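Local structure of Lin1840 protein (Listeria innocua serovar 6a, 4ZO7) at residues A[148-153]-A[507-512]; A[374-379]-A[548-553]; A[511-516]-A[593-598]. The protein probably hydrolyses terminal, non-reducing beta-D-glucosyl residues, releasing beta-D-glucose, as a beta-glucosidase of glycosyl hydrolase family 3. The protein carries 2 engineered substitutions. All coordinates share one frame; numbering follows the deposited sequence.

Contact 1. Residues A[148-153]-A[507-512]. With GLC (alpha-D-glucopyranose), chain I.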
loop_
_atom_site.group_PDB
_atom_site.type_symbol
_atom_site.label_atom_id
_atom_site.label_comp_id
_atom_site.label_asym_id
_atom_site.label_seq_id
_atom_site.Cartn_x
_atom_site.Cartn_y
_atom_site.Cartn_z
ATOM N N GLY A 148 -1.463 6.849 12.835
ATOM C CA GLY A 148 -1.403 7.048 14.263
ATOM C C GLY A 148 -2.316 6.176 15.081
ATOM O O GLY A 148 -2.051 5.948 16.265
ATOM N N ARG A 149 -3.388 5.697 14.456
ATOM C CA ARG A 149 -4.441 5.027 15.176
ATOM C C ARG A 149 -4.139 3.550 15.383
ATOM O O ARG A 149 -4.957 2.842 15.960
ATOM C CB ARG A 149 -5.805 5.237 14.471
ATOM C CG ARG A 149 -6.073 6.711 14.187
ATOM C CD ARG A 149 -7.493 6.938 13.820
ATOM N NE ARG A 149 -8.305 6.834 14.997
ATOM C CZ ARG A 149 -9.503 7.358 15.178
ATOM N NH1 ARG A 149 -10.118 8.057 14.246
ATOM N NH2 ARG A 149 -10.064 7.213 16.360
ATOM N N VAL A 150 -2.954 3.058 14.977
ATOM C CA VAL A 150 -2.588 1.674 15.328
ATOM C C VAL A 150 -2.631 1.467 16.852
ATOM O O VAL A 150 -2.794 0.351 17.339
ATOM C CB VAL A 150 -1.240 1.218 14.754
ATOM C CG1 VAL A 150 -1.272 1.294 13.253
ATOM C CG2 VAL A 150 -0.115 2.082 15.302
ATOM N N MET A 151 -2.460 2.541 17.601
ATOM C CA MET A 151 -2.456 2.432 19.091
ATOM C C MET A 151 -3.759 1.897 19.674
ATOM O O MET A 151 -3.755 1.327 20.758
ATOM C CB MET A 151 -2.119 3.775 19.700
ATOM C CG MET A 151 -3.110 4.881 19.394
ATOM S SD MET A 151 -3.646 5.847 20.830
ATOM C CE MET A 151 -4.459 4.519 21.717
ATOM N N GLU A 152 -4.835 2.054 18.925
ATOM C CA GLU A 152 -6.227 1.740 19.312
ATOM C C GLU A 152 -6.630 0.321 18.891
ATOM O O GLU A 152 -7.626 -0.188 19.348
ATOM C CB GLU A 152 -7.198 2.705 18.608
ATOM C CG GLU A 152 -7.151 4.171 19.030
ATOM C CD GLU A 152 -7.773 5.086 17.986
ATOM O OE1 GLU A 152 -8.995 4.998 17.839
ATOM O OE2 GLU A 152 -7.052 5.892 17.322
ATOM N N SER A 153 -5.836 -0.310 18.046
ATOM C CA SER A 153 -6.085 -1.662 17.561
ATOM C C SER A 153 -5.255 -2.593 18.355
ATOM O O SER A 153 -4.261 -2.182 18.985
ATOM C CB SER A 153 -5.593 -1.765 16.124
ATOM O OG SER A 153 -5.765 -3.088 15.594
ATOM N N GLY A 507 3.531 4.469 20.839
ATOM C CA GLY A 507 2.158 4.136 20.420
ATOM C C GLY A 507 2.070 3.345 19.137
ATOM O O GLY A 507 0.929 3.041 18.684
ATOM N N ARG A 508 3.226 3.002 18.541
ATOM C CA ARG A 508 3.302 2.305 17.219
ATOM C C ARG A 508 4.581 1.573 17.173
ATOM O O ARG A 508 5.516 1.954 17.890
ATOM C CB ARG A 508 3.367 3.302 16.024
ATOM C CG ARG A 508 4.457 4.374 16.194
ATOM C CD ARG A 508 4.907 5.172 14.963
ATOM N NE ARG A 508 3.767 5.837 14.322
ATOM C CZ ARG A 508 3.244 7.014 14.660
ATOM N NH1 ARG A 508 3.731 7.753 15.659
ATOM N NH2 ARG A 508 2.195 7.451 14.000
ATOM N N PRO A 509 4.677 0.542 16.305
ATOM C CA PRO A 509 5.992 0.038 15.904
ATOM C C PRO A 509 6.844 1.133 15.405
ATOM O O PRO A 509 6.385 2.005 14.638
ATOM C CB PRO A 509 5.675 -0.917 14.741
ATOM C CG PRO A 509 4.279 -1.417 15.053
ATOM C CD PRO A 509 3.587 -0.206 15.662
ATOM N N LEU A 510 8.106 1.052 15.758
ATOM C CA LEU A 510 9.129 1.975 15.276
ATOM C C LEU A 510 10.320 1.184 14.689
ATOM O O LEU A 510 10.474 -0.018 14.964
ATOM C CB LEU A 510 9.625 2.836 16.430
ATOM C CG LEU A 510 8.583 3.845 16.944
ATOM C CD1 LEU A 510 9.009 4.373 18.285
ATOM C CD2 LEU A 510 8.443 5.005 15.947
ATOM N N GLU A 511 11.206 1.899 14.024
ATOM C CA GLU A 511 12.494 1.371 13.602
ATOM C C GLU A 511 13.392 1.327 14.861
ATOM O O GLU A 511 13.977 2.363 15.292
ATOM C CB GLU A 511 13.177 2.263 12.544
ATOM C CG GLU A 511 12.416 2.506 11.226
ATOM C CD GLU A 511 13.177 3.301 10.146
ATOM O OE1 GLU A 511 14.392 3.619 10.310
ATOM O OE2 GLU A 511 12.546 3.607 9.102
ATOM N N VAL A 512 13.532 0.149 15.420
ATOM C CA VAL A 512 14.368 -0.049 16.618
ATOM C C VAL A 512 15.705 -0.774 16.363
ATOM O O VAL A 512 16.432 -1.036 17.311
ATOM C CB VAL A 512 13.592 -0.775 17.712
ATOM C CG1 VAL A 512 12.294 -0.014 17.942
ATOM C CG2 VAL A 512 13.330 -2.223 17.351
HETATM C C1 GLC I . -14.476 10.217 15.817
HETATM C C2 GLC I . -13.404 9.095 15.895
HETATM C C3 GLC I . -13.835 7.988 16.861
HETATM C C4 GLC I . -14.336 8.542 18.189
HETATM C C5 GLC I . -15.396 9.592 17.936
HETATM C C6 GLC I . -15.924 10.194 19.247
HETATM O O1 GLC I . -15.666 9.865 15.116
HETATM O O2 GLC I . -13.158 8.446 14.671
HETATM O O3 GLC I . -12.811 7.037 17.050
HETATM O O4 GLC I . -14.895 7.487 18.896
HETATM O O5 GLC I . -14.857 10.632 17.126
HETATM O O6 GLC I . -14.893 10.907 19.846
HETATM O O HOH W 1 0.499 5.443 17.058
#

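Contact 2. Residues A[374-379]-A[548-553]. With BGC (beta-D-glucopyranose), chain D.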
loop_
_atom_site.group_PDB
_atom_site.type_symbol
_atom_site.label_atom_id
_atom_site.label_comp_id
_atom_site.label_asym_id
_atom_site.label_seq_id
_atom_site.Cartn_x
_atom_site.Cartn_y
_atom_site.Cartn_z
ATOM N N SER A 374 1.434 -6.928 29.279
ATOM C CA SER A 374 1.437 -6.309 27.927
ATOM C C SER A 374 2.792 -5.898 27.412
ATOM O O SER A 374 3.005 -5.808 26.179
ATOM C CB SER A 374 0.518 -5.083 27.924
ATOM O OG SER A 374 -0.840 -5.468 28.221
ATOM N N ALA A 375 3.706 -5.577 28.334
ATOM C CA ALA A 375 5.009 -5.173 27.924
ATOM C C ALA A 375 5.685 -6.348 27.181
ATOM O O ALA A 375 5.390 -7.498 27.486
ATOM C CB ALA A 375 5.827 -4.796 29.085
ATOM N N VAL A 376 6.550 -6.031 26.213
ATOM C CA VAL A 376 7.282 -7.058 25.433
ATOM C C VAL A 376 8.814 -6.938 25.624
ATOM O O VAL A 376 9.385 -5.937 25.315
ATOM C CB VAL A 376 6.975 -6.949 23.926
ATOM C CG1 VAL A 376 7.710 -8.034 23.129
ATOM C CG2 VAL A 376 5.467 -6.956 23.684
ATOM N N LEU A 377 9.457 -7.985 26.125
ATOM C CA LEU A 377 10.899 -8.033 26.196
ATOM C C LEU A 377 11.426 -8.417 24.845
ATOM O O LEU A 377 11.192 -9.545 24.414
ATOM C CB LEU A 377 11.395 -9.069 27.238
ATOM C CG LEU A 377 12.918 -9.170 27.532
ATOM C CD1 LEU A 377 13.398 -7.825 28.094
ATOM C CD2 LEU A 377 13.158 -10.320 28.517
ATOM N N LEU A 378 12.155 -7.500 24.208
ATOM C CA LEU A 378 12.692 -7.668 22.853
ATOM C C LEU A 378 14.150 -8.182 22.795
ATOM O O LEU A 378 14.508 -8.940 21.900
ATOM C CB LEU A 378 12.497 -6.326 22.063
ATOM C CG LEU A 378 11.033 -5.921 21.886
ATOM C CD1 LEU A 378 10.867 -4.615 21.117
ATOM C CD2 LEU A 378 10.317 -6.979 21.092
ATOM N N GLU A 379 14.991 -7.715 23.725
ATOM C CA GLU A 379 16.396 -8.191 23.822
ATOM C C GLU A 379 16.814 -8.297 25.299
ATOM O O GLU A 379 16.390 -7.504 26.133
ATOM C CB GLU A 379 17.413 -7.287 23.096
ATOM C CG GLU A 379 17.118 -6.894 21.641
ATOM C CD GLU A 379 17.401 -7.987 20.604
ATOM O OE1 GLU A 379 18.011 -9.054 20.959
ATOM O OE2 GLU A 379 16.994 -7.760 19.414
ATOM N N GLY A 548 4.720 -10.608 27.423
ATOM C CA GLY A 548 3.969 -10.093 26.267
ATOM C C GLY A 548 4.664 -10.512 24.968
ATOM O O GLY A 548 5.854 -10.810 24.984
ATOM N N LYS A 549 3.881 -10.613 23.881
ATOM C CA LYS A 549 4.383 -10.962 22.523
ATOM C C LYS A 549 3.918 -9.934 21.529
ATOM O O LYS A 549 2.848 -9.366 21.679
ATOM C CB LYS A 549 3.856 -12.305 22.086
ATOM C CG LYS A 549 4.103 -13.485 23.032
ATOM C CD LYS A 549 5.552 -13.938 23.235
ATOM C CE LYS A 549 5.606 -15.319 23.887
ATOM N NZ LYS A 549 7.023 -15.797 23.962
ATOM N N LEU A 550 4.675 -9.664 20.488
ATOM C CA LEU A 550 4.265 -8.616 19.544
ATOM C C LEU A 550 2.999 -9.045 18.877
ATOM O O LEU A 550 2.951 -10.134 18.344
ATOM C CB LEU A 550 5.355 -8.372 18.497
ATOM C CG LEU A 550 6.650 -7.758 19.110
ATOM C CD1 LEU A 550 7.700 -7.717 18.031
ATOM C CD2 LEU A 550 6.502 -6.372 19.744
ATOM N N SER A 551 2.015 -8.162 18.834
ATOM C CA SER A 551 0.808 -8.389 18.022
ATOM C C SER A 551 0.831 -7.617 16.679
ATOM O O SER A 551 -0.137 -7.655 15.900
ATOM C CB SER A 551 -0.403 -8.013 18.833
ATOM O OG SER A 551 -0.317 -6.650 19.095
ATOM N N MET A 552 1.980 -6.956 16.422
ATOM C CA MET A 552 2.236 -6.220 15.235
ATOM C C MET A 552 3.723 -6.312 14.883
ATOM O O MET A 552 4.561 -6.170 15.735
ATOM C CB MET A 552 1.768 -4.794 15.355
ATOM C CG MET A 552 1.666 -4.132 13.970
ATOM S SD MET A 552 0.807 -2.553 14.084
ATOM C CE MET A 552 0.555 -2.087 12.392
ATOM N N SER A 553 4.036 -6.573 13.620
ATOM C CA SER A 553 5.398 -6.711 13.168
ATOM C C SER A 553 6.200 -5.369 13.296
ATOM O O SER A 553 5.639 -4.234 13.132
ATOM C CB SER A 553 5.402 -7.199 11.702
ATOM O OG SER A 553 4.833 -8.458 11.583
HETATM C C2 BGC D . 16.240 -12.042 18.034
HETATM C C3 BGC D . 16.983 -10.716 18.286
HETATM C C4 BGC D . 17.577 -10.190 16.990
HETATM C C5 BGC D . 16.484 -10.164 15.903
HETATM C C6 BGC D . 16.968 -9.611 14.569
HETATM C C1 BGC D . 15.187 -11.875 16.934
HETATM O O1 BGC D . 14.443 -13.095 16.758
HETATM O O2 BGC D . 15.604 -12.485 19.227
HETATM O O3 BGC D . 17.952 -10.848 19.333
HETATM O O4 BGC D . 17.941 -8.821 17.161
HETATM O O5 BGC D . 15.867 -11.450 15.743
HETATM O O6 BGC D . 15.863 -9.577 13.672
HETATM O O HOH W 2 7.995 -10.420 26.635
#

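Contact 3. Residues A[511-516]-A[593-598]. With BGC (beta-D-glucopyranose), chain D.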
loop_
_atom_site.group_PDB
_atom_site.type_symbol
_atom_site.label_atom_id
_atom_site.label_comp_id
_atom_site.label_asym_id
_atom_site.label_seq_id
_atom_site.Cartn_x
_atom_site.Cartn_y
_atom_site.Cartn_z
ATOM N N GLU A 511 11.206 1.899 14.024
ATOM C CA GLU A 511 12.494 1.371 13.602
ATOM C C GLU A 511 13.392 1.327 14.861
ATOM O O GLU A 511 13.977 2.363 15.292
ATOM C CB GLU A 511 13.177 2.263 12.544
ATOM C CG GLU A 511 12.416 2.506 11.226
ATOM C CD GLU A 511 13.177 3.301 10.146
ATOM O OE1 GLU A 511 14.392 3.619 10.310
ATOM O OE2 GLU A 511 12.546 3.607 9.102
ATOM N N VAL A 512 13.532 0.149 15.420
ATOM C CA VAL A 512 14.368 -0.049 16.618
ATOM C C VAL A 512 15.705 -0.774 16.363
ATOM O O VAL A 512 16.432 -1.036 17.311
ATOM C CB VAL A 512 13.592 -0.775 17.712
ATOM C CG1 VAL A 512 12.294 -0.014 17.942
ATOM C CG2 VAL A 512 13.330 -2.223 17.351
ATOM N N LYS A 513 16.051 -1.112 15.126
ATOM C CA LYS A 513 17.293 -1.839 14.912
ATOM C C LYS A 513 18.501 -1.156 15.584
ATOM O O LYS A 513 19.300 -1.783 16.327
ATOM C CB LYS A 513 17.539 -2.045 13.449
ATOM C CG LYS A 513 18.809 -2.773 13.190
ATOM C CD LYS A 513 18.992 -3.036 11.707
ATOM C CE LYS A 513 20.220 -3.886 11.485
ATOM N NZ LYS A 513 20.379 -4.050 10.040
ATOM N N GLU A 514 18.640 0.128 15.330
ATOM C CA GLU A 514 19.744 0.917 15.958
ATOM C C GLU A 514 19.713 0.925 17.492
ATOM O O GLU A 514 20.735 1.182 18.102
ATOM C CB GLU A 514 19.725 2.354 15.441
ATOM C CG GLU A 514 20.153 2.469 14.002
ATOM C CD GLU A 514 19.581 3.723 13.359
ATOM O OE1 GLU A 514 19.854 4.824 13.838
ATOM O OE2 GLU A 514 18.810 3.609 12.391
ATOM N N LEU A 515 18.540 0.692 18.095
ATOM C CA LEU A 515 18.390 0.723 19.537
ATOM C C LEU A 515 18.801 -0.665 20.064
ATOM O O LEU A 515 19.628 -0.778 20.967
ATOM C CB LEU A 515 16.944 1.078 19.921
ATOM C CG LEU A 515 16.374 2.441 19.539
ATOM C CD1 LEU A 515 14.984 2.633 20.182
ATOM C CD2 LEU A 515 17.305 3.592 19.911
ATOM N N ALA A 516 18.311 -1.728 19.419
ATOM C CA ALA A 516 18.813 -3.064 19.732
ATOM C C ALA A 516 20.336 -3.186 19.619
ATOM O O ALA A 516 20.966 -3.843 20.474
ATOM C CB ALA A 516 18.136 -4.141 18.900
ATOM N N GLU A 593 12.255 -10.322 6.112
ATOM C CA GLU A 593 11.684 -10.515 7.422
ATOM C C GLU A 593 11.589 -9.157 8.088
ATOM O O GLU A 593 12.499 -8.312 7.922
ATOM C CB GLU A 593 12.555 -11.411 8.313
ATOM C CG GLU A 593 12.707 -12.843 7.816
ATOM C CD GLU A 593 13.578 -13.006 6.561
ATOM O OE1 GLU A 593 14.399 -12.119 6.225
ATOM O OE2 GLU A 593 13.435 -14.067 5.936
ATOM N N PRO A 594 10.544 -8.961 8.897
ATOM C CA PRO A 594 10.550 -7.766 9.753
ATOM C C PRO A 594 11.681 -7.860 10.787
ATOM O O PRO A 594 12.239 -8.947 11.020
ATOM C CB PRO A 594 9.153 -7.775 10.390
ATOM C CG PRO A 594 8.780 -9.194 10.393
ATOM C CD PRO A 594 9.415 -9.857 9.198
ATOM N N PHE A 595 12.010 -6.759 11.434
ATOM C CA PHE A 595 13.100 -6.822 12.410
ATOM C C PHE A 595 12.697 -7.777 13.555
ATOM O O PHE A 595 13.506 -8.557 14.047
ATOM C CB PHE A 595 13.513 -5.435 12.940
ATOM C CG PHE A 595 14.786 -5.463 13.763
ATOM C CD1 PHE A 595 16.001 -5.785 13.153
ATOM C CD2 PHE A 595 14.763 -5.225 15.153
ATOM C CE1 PHE A 595 17.143 -5.884 13.904
ATOM C CE2 PHE A 595 15.936 -5.278 15.903
ATOM C CZ PHE A 595 17.120 -5.619 15.272
ATOM N N TYR A 596 11.436 -7.701 13.980
ATOM C CA TYR A 596 10.833 -8.604 14.975
ATOM C C TYR A 596 9.432 -9.014 14.415
ATOM O O TYR A 596 8.655 -8.149 13.951
ATOM C CB TYR A 596 10.621 -7.931 16.333
ATOM C CG TYR A 596 11.871 -7.434 17.085
ATOM C CD1 TYR A 596 12.939 -8.272 17.360
ATOM C CD2 TYR A 596 11.946 -6.134 17.565
ATOM C CE1 TYR A 596 14.058 -7.830 18.068
ATOM C CE2 TYR A 596 13.054 -5.679 18.271
ATOM C CZ TYR A 596 14.111 -6.527 18.530
ATOM O OH TYR A 596 15.264 -6.062 19.222
ATOM N N PRO A 597 9.136 -10.316 14.402
ATOM C CA PRO A 597 7.886 -10.851 13.892
ATOM C C PRO A 597 6.746 -10.907 14.876
ATOM O O PRO A 597 6.936 -10.824 16.097
ATOM C CB PRO A 597 8.270 -12.280 13.486
ATOM C CG PRO A 597 9.301 -12.662 14.501
ATOM C CD PRO A 597 9.946 -11.372 15.005
ATOM N N PHE A 598 5.551 -11.145 14.333
ATOM C CA PHE A 598 4.359 -11.360 15.149
ATOM C C PHE A 598 4.563 -12.547 16.095
ATOM O O PHE A 598 5.126 -13.630 15.691
ATOM C CB PHE A 598 3.229 -11.683 14.225
ATOM C CG PHE A 598 1.917 -11.978 14.919
ATOM C CD1 PHE A 598 1.010 -10.958 15.199
ATOM C CD2 PHE A 598 1.523 -13.275 15.191
ATOM C CE1 PHE A 598 -0.197 -11.220 15.834
ATOM C CE2 PHE A 598 0.282 -13.531 15.800
ATOM C CZ PHE A 598 -0.581 -12.517 16.085
HETATM C C2 BGC D . 16.240 -12.042 18.034
HETATM C C3 BGC D . 16.983 -10.716 18.286
HETATM C C4 BGC D . 17.577 -10.190 16.990
HETATM C C5 BGC D . 16.484 -10.164 15.903
HETATM C C6 BGC D . 16.968 -9.611 14.569
HETATM C C1 BGC D . 15.187 -11.875 16.934
HETATM O O1 BGC D . 14.443 -13.095 16.758
HETATM O O2 BGC D . 15.604 -12.485 19.227
HETATM O O3 BGC D . 17.952 -10.848 19.333
HETATM O O4 BGC D . 17.941 -8.821 17.161
HETATM O O5 BGC D . 15.867 -11.450 15.743
HETATM O O6 BGC D . 15.863 -9.577 13.672
#

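Contact 1. Residues A[148-153]-A[507-512]
The guanidinium of Arg508 carries a water over one face, with its O 3.9 Å above the plane at the centre of the group, while Gly148 CA approaches obliquely, 3.6 Å from Arg508 NH2. The same water donates to Gly148 O at 2.7 Å and, more weakly, to Gly507 O, and no direct hydrogen bond joins the two segments. The contact joins the N- and C-terminal domains of a family 3 glycosyl hydrolase: 148-153, a short 3-10 turn after strand 133-134 of the TIM-barrel-type N-terminal domain, and 507-512, a loop after strand 500-505 of the C-terminal domain. Arg508 CG stands between the backbone N and carbonyl carbon (chi1 51°), and a bend at chi3 (56°) brings the guanidinium over to the barrel loop, where NE donates to Pro145 O; from the C-terminal domain Glu466 and the carbonyl of Trp470 hold NH1, and Gly475 O takes NH2, so the group is fixed on several sides. The guanidinium of Arg149 lies clear of the other segment and is used at its edge. NE and NH2 grip the Glu152 carboxylate side-on, with Arg149 NE to Glu152 OE2 at 2.8 Å and 161°. The remaining edge meets the glucose: Arg149 NH1 donates to O2 at 3.1 Å and NH2 to O3 at 2.8 Å. Asp91, Lys191 and His192 bind the same sugar, consistent with the glucose pocket of the barrel active site. Glu152 thus positions a sugar-binding arginine, and the turn carrying both rests its other side on the C-terminal domain. Val150 CG2 packs 3.8 Å from Arg508 CB, the two side chains crossing at about a right angle, and Met151 CB lies 3.3 Å from Gly507 O.

Contact 2. Residues A[374-379]-A[548-553]
With CG1 of Val376 anti to its backbone N (chi1 -179°) and CG of Leu550 anti to its own carbonyl carbon (chi1 -67°), the two branched side chains meet at about a right angle, Val376 CG1 4.0 Å from Leu550 CD2. Val376 belongs to the edge strand 376-380 of the mixed sheet of the C-terminal domain, antiparallel to strand 521-524; 548-553 is a loop laid across its start. Leu378 brings CD2 to 4.1 Å from the same Leu550 CD2, so one methyl touches both strand residues. Gly548, lacking a side chain, comes close to the backbone where helix 361-374 gives way to the strand: Gly548 CA is 3.2 Å from Ala375 O, and Gly548 N adds a weak, bent hydrogen bond to that oxygen. A water supplements it, accepting from Leu377 N at 2.9 Å and donating to Gly548 O at 2.7 Å. Lys549 CB points away from the strand, and its NZ forms a salt bridge with Glu640 of strand 638-648 in the fibronectin type III-like domain. Beyond the packing, Leu378 and Glu379 both face Leu522 in a classic beta bulge, and Glu379 OE2 accepts from O4 of a bound beta-glucose at 2.7 Å.

Contact 3. Residues A[511-516]-A[593-598]
Val512 CG2 is the bump that fills the crook between two aromatic rings, 3.6 Å from Tyr596 CE2 and 4.0 Å from Phe595 CD2. Val512 immediately precedes helix 513-518 in the C-terminal alpha/beta domain, and Val512 O accepts from both Leu515 N and Ala516 N as the helix begins. The rings come from 593-598, where Phe595 and Tyr596 form a classic beta bulge opposite Phe554. Phe595 buries the most surface of any residue here: with CG anti to the backbone N (chi1 -170°), its ring becomes a wedge between the first helical turn and a bound beta-glucose. Lys513 CA lies over one face, 4.0 Å from the Phe595 centroid and 18° off the normal, in a CH-pi contact; the extended lysine chain continues past the rim, its CG 3.6 Å from Phe595 CE1. Ala516 CB closes the hollow at the ring edge, 3.9 Å from Phe595 CE2, and also touches Tyr596 OH, a hydroxyl held by Glu379. Beneath the wedge, Phe595 CD2 stands 3.5 Å above the centre of the Tyr596 ring. The sugar takes the opposite face of Phe595 with C6, and its O6 donates to Phe595 O at 2.6 Å.

Overall arrangement
All three contacts are largely buried, contact 2 completely; contact 1 has partly exposed Gly507 and contact 3 exposed Lys513. The centres of contacts 1, 2 and 3 lie about 11, 15 and 22 Å from the centre of the chain. Contact 1 alone joins the N- and C-terminal family domains, through a water and arginine packing; contact 2 pairs aliphatic packing with a weak backbone bond and a water bridge, and contact 3 is aromatic. Segments 507-512 and 511-516 share Glu511 and Val512, though Val512 touches its partner only in contact 3. Contact 2 bridges the others: Pro509 CG packs on Met552 SD, while Leu550 abuts Tyr596. Contacts 2 and 3 share a beta-glucose, distinct from the glucose held by Arg149.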